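Local coordinates for PHO85 cyclin PHO80 (PDB 2PMI), which serves as the cyclin partner of the kinase PHO85 and negatively regulates phosphate-starvation-responsive genes when phosphate is plentiful, at residues I102-T107 with D174-L179. Sequence-based numbering, arbitrary orientation.
Sequences IDLLQT and DHNITL
Ile177 reaches across from helix 176-183 and sets its two branches against different residues of helix 92-108. Its CG1 lies 3.5 Å from Leu104 CD1, and the two side chains slide past one another in opposite directions, each running out beside the other. The second branch meets Thr107: Ile177 CG2 is 3.9 Å from Thr107 CG2, the methyls coming together where the two side chains cross at about a right angle. The far end of the isoleucine, Ile177 CD1, approaches the backbone at Asp103, 4.2 Å from Asp103 O. With CG1 anti to its own carbonyl carbon (chi1 -68°) and the chain extended beyond it (chi2 178°), Ile177 spans Asp103, Leu104 and Thr107, one side of a helical turn. Leu104 CD1 also touches the amide of Asn176, 3.8 Å from Asn176 ND2, the side chains again crossing nearly at right angles. This is a van der Waals contact; Asn176 ND2 is hydrogen-bonded to Arg169 O and to Tyr100 OH of helix 92-108 itself, and OD1 is hydrogen-bonded as well, which holds the buried amide beside the leucine. Thr107 OG1 turns back to its own helix in a weak hydrogen bond to Asp103 O, while its methyl faces Ile177. No hydrogen bond joins the two segments, whose nearest CA atoms, Leu104 CA and Ile177 CA, are 5.9 Å apart. Just before the second helix, His175 occupies the N-cap position and stacks on Tyr206, and Asp174 forms a salt bridge with Arg209. Aliphatic side chains thus pack the first turn of helix 176-183 on the C-terminal part of helix 92-108, a helix of the all-helical cyclin domain whose Ile102 and Leu105 pack on Phe122 of helix 119-134, while Asp103 touches Tyr220 of helix 216-227.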
ATOM      1  N   ILE B 102       7.877  16.529  -8.240  1.00 29.50           N
ATOM      2  CA  ILE B 102       8.705  17.688  -8.533  1.00 31.13           C
ATOM      3  C   ILE B 102       8.466  18.722  -7.442  1.00 34.64           C
ATOM      4  O   ILE B 102       9.407  19.200  -6.805  1.00 37.66           O
ATOM      5  CB  ILE B 102       8.336  18.304  -9.887  1.00 32.91           C
ATOM      6  CG1 ILE B 102       8.702  17.333 -10.996  1.00 42.01           C
ATOM      7  CG2 ILE B 102       9.071  19.627 -10.095  1.00 27.95           C
ATOM      8  CD1 ILE B 102       8.285  17.809 -12.349  1.00 52.79           C
ATOM      9  N   ASP B 103       7.198  19.062  -7.235  1.00 28.36           N
ATOM     10  CA  ASP B 103       6.829  20.025  -6.218  1.00 24.14           C
ATOM     11  C   ASP B 103       7.249  19.493  -4.853  1.00 30.35           C
ATOM     12  O   ASP B 103       7.445  20.274  -3.918  1.00 36.88           O
ATOM     13  CB  ASP B 103       5.318  20.288  -6.236  1.00 17.56           C
ATOM     14  CG  ASP B 103       4.894  21.259  -7.342  1.00 30.17           C
ATOM     15  OD1 ASP B 103       5.682  21.475  -8.294  1.00 30.49           O
ATOM     16  OD2 ASP B 103       3.761  21.800  -7.262  1.00 25.51           O
ATOM     17  N   LEU B 104       7.395  18.174  -4.725  1.00 28.59           N
ATOM     18  CA  LEU B 104       7.793  17.619  -3.435  1.00 26.90           C
ATOM     19  C   LEU B 104       9.279  17.765  -3.194  1.00 23.05           C
ATOM     20  O   LEU B 104       9.689  18.082  -2.091  1.00 25.26           O
ATOM     21  CB  LEU B 104       7.428  16.136  -3.294  1.00 24.23           C
ATOM     22  CG  LEU B 104       7.897  15.588  -1.923  1.00 21.17           C
ATOM     23  CD1 LEU B 104       6.785  15.780  -0.890  1.00 26.50           C
ATOM     24  CD2 LEU B 104       8.274  14.114  -2.011  1.00 17.57           C
ATOM     25  N   LEU B 105      10.085  17.510  -4.218  1.00 24.44           N
ATOM     26  CA  LEU B 105      11.528  17.621  -4.083  1.00 22.71           C
ATOM     27  C   LEU B 105      11.955  19.096  -4.069  1.00 34.36           C
ATOM     28  O   LEU B 105      12.776  19.489  -3.231  1.00 40.74           O
ATOM     29  CB  LEU B 105      12.228  16.876  -5.214  1.00 12.49           C
ATOM     30  CG  LEU B 105      13.704  16.540  -4.976  1.00 15.69           C
ATOM     31  CD1 LEU B 105      13.796  15.665  -3.747  1.00 18.19           C
ATOM     32  CD2 LEU B 105      14.324  15.820  -6.180  1.00  6.93           C
ATOM     33  N   GLN B 106      11.398  19.919  -4.966  1.00 34.60           N
ATOM     34  CA  GLN B 106      11.756  21.345  -4.992  1.00 30.72           C
ATOM     35  C   GLN B 106      11.513  21.984  -3.635  1.00 30.90           C
ATOM     36  O   GLN B 106      12.177  22.951  -3.277  1.00 37.51           O
ATOM     37  CB  GLN B 106      10.955  22.141  -6.045  1.00 28.91           C
ATOM     38  CG  GLN B 106      11.318  21.864  -7.512  1.00 23.96           C
ATOM     39  CD  GLN B 106      10.982  23.016  -8.475  1.00 17.73           C
ATOM     40  OE1 GLN B 106       9.945  23.688  -8.362  1.00 10.35           O
ATOM     41  NE2 GLN B 106      11.866  23.232  -9.440  1.00 16.85           N
ATOM     42  N   THR B 107      10.562  21.444  -2.882  1.00 30.46           N
ATOM     43  CA  THR B 107      10.237  21.988  -1.565  1.00 27.96           C
ATOM     44  C   THR B 107      11.113  21.483  -0.418  1.00 30.49           C
ATOM     45  O   THR B 107      11.418  22.240   0.499  1.00 44.12           O
ATOM     46  CB  THR B 107       8.738  21.721  -1.184  1.00 24.63           C
ATOM     47  OG1 THR B 107       7.881  22.662  -1.853  1.00 21.34           O
ATOM     48  CG2 THR B 107       8.524  21.836   0.318  1.00 13.90           C
ATOM     49  N   ASP B 174      -2.843  14.793   0.332  1.00 33.87           N
ATOM     50  CA  ASP B 174      -2.972  16.215   0.662  1.00 34.93           C
ATOM     51  C   ASP B 174      -1.922  16.854   1.551  1.00 34.95           C
ATOM     52  O   ASP B 174      -1.301  17.821   1.147  1.00 35.46           O
ATOM     53  CB  ASP B 174      -4.364  16.510   1.238  1.00 37.57           C
ATOM     54  CG  ASP B 174      -5.467  16.373   0.187  1.00 48.45           C
ATOM     55  OD1 ASP B 174      -5.129  16.404  -1.019  1.00 55.62           O
ATOM     56  OD2 ASP B 174      -6.660  16.247   0.551  1.00 40.53           O
ATOM     57  N   HIS B 175      -1.710  16.324   2.747  1.00 34.70           N
ATOM     58  CA  HIS B 175      -0.735  16.916   3.667  1.00 34.05           C
ATOM     59  C   HIS B 175       0.659  16.301   3.621  1.00 35.82           C
ATOM     60  O   HIS B 175       1.474  16.542   4.515  1.00 35.00           O
ATOM     61  CB  HIS B 175      -1.261  16.804   5.093  1.00 36.35           C
ATOM     62  CG  HIS B 175      -2.637  17.361   5.270  1.00 46.38           C
ATOM     63  ND1 HIS B 175      -3.495  16.918   6.254  1.00 55.78           N
ATOM     64  CD2 HIS B 175      -3.303  18.326   4.594  1.00 52.29           C
ATOM     65  CE1 HIS B 175      -4.633  17.585   6.174  1.00 57.11           C
ATOM     66  NE2 HIS B 175      -4.542  18.446   5.174  1.00 55.22           N
ATOM     67  N   ASN B 176       0.940  15.511   2.589  1.00 34.76           N
ATOM     68  CA  ASN B 176       2.238  14.854   2.489  1.00 31.45           C
ATOM     69  C   ASN B 176       3.409  15.832   2.455  1.00 26.30           C
ATOM     70  O   ASN B 176       4.316  15.736   3.282  1.00 24.97           O
ATOM     71  CB  ASN B 176       2.284  13.928   1.262  1.00 32.69           C
ATOM     72  CG  ASN B 176       3.584  13.131   1.177  1.00 29.71           C
ATOM     73  OD1 ASN B 176       3.989  12.482   2.141  1.00 32.42           O
ATOM     74  ND2 ASN B 176       4.237  13.175   0.021  1.00 29.07           N
ATOM     75  N   ILE B 177       3.389  16.766   1.508  1.00 24.14           N
ATOM     76  CA  ILE B 177       4.468  17.738   1.379  1.00 30.19           C
ATOM     77  C   ILE B 177       4.785  18.453   2.703  1.00 32.32           C
ATOM     78  O   ILE B 177       5.959  18.574   3.099  1.00 25.67           O
ATOM     79  CB  ILE B 177       4.142  18.785   0.290  1.00 31.72           C
ATOM     80  CG1 ILE B 177       4.144  18.116  -1.087  1.00 27.99           C
ATOM     81  CG2 ILE B 177       5.179  19.899   0.309  1.00 39.79           C
ATOM     82  CD1 ILE B 177       3.783  19.042  -2.225  1.00 18.66           C
ATOM     83  N   THR B 178       3.738  18.916   3.385  1.00 26.82           N
ATOM     84  CA  THR B 178       3.911  19.603   4.653  1.00 24.30           C
ATOM     85  C   THR B 178       4.587  18.697   5.660  1.00 28.93           C
ATOM     86  O   THR B 178       5.644  19.025   6.194  1.00 34.80           O
ATOM     87  CB  THR B 178       2.563  20.075   5.220  1.00 20.81           C
ATOM     88  OG1 THR B 178       2.090  21.181   4.446  1.00 25.05           O
ATOM     89  CG2 THR B 178       2.709  20.512   6.666  1.00 12.38           C
ATOM     90  N   LEU B 179       3.964  17.556   5.920  1.00 31.93           N
ATOM     91  CA  LEU B 179       4.500  16.589   6.860  1.00 30.98           C
ATOM     92  C   LEU B 179       5.943  16.331   6.519  1.00 30.94           C
ATOM     93  O   LEU B 179       6.792  16.236   7.398  1.00 30.89           O
ATOM     94  CB  LEU B 179       3.708  15.295   6.767  1.00 33.14           C
ATOM     95  CG  LEU B 179       2.340  15.429   7.426  1.00 34.41           C
ATOM     96  CD1 LEU B 179       1.351  14.460   6.825  1.00 36.82           C
ATOM     97  CD2 LEU B 179       2.509  15.199   8.910  1.00 33.60           C
TER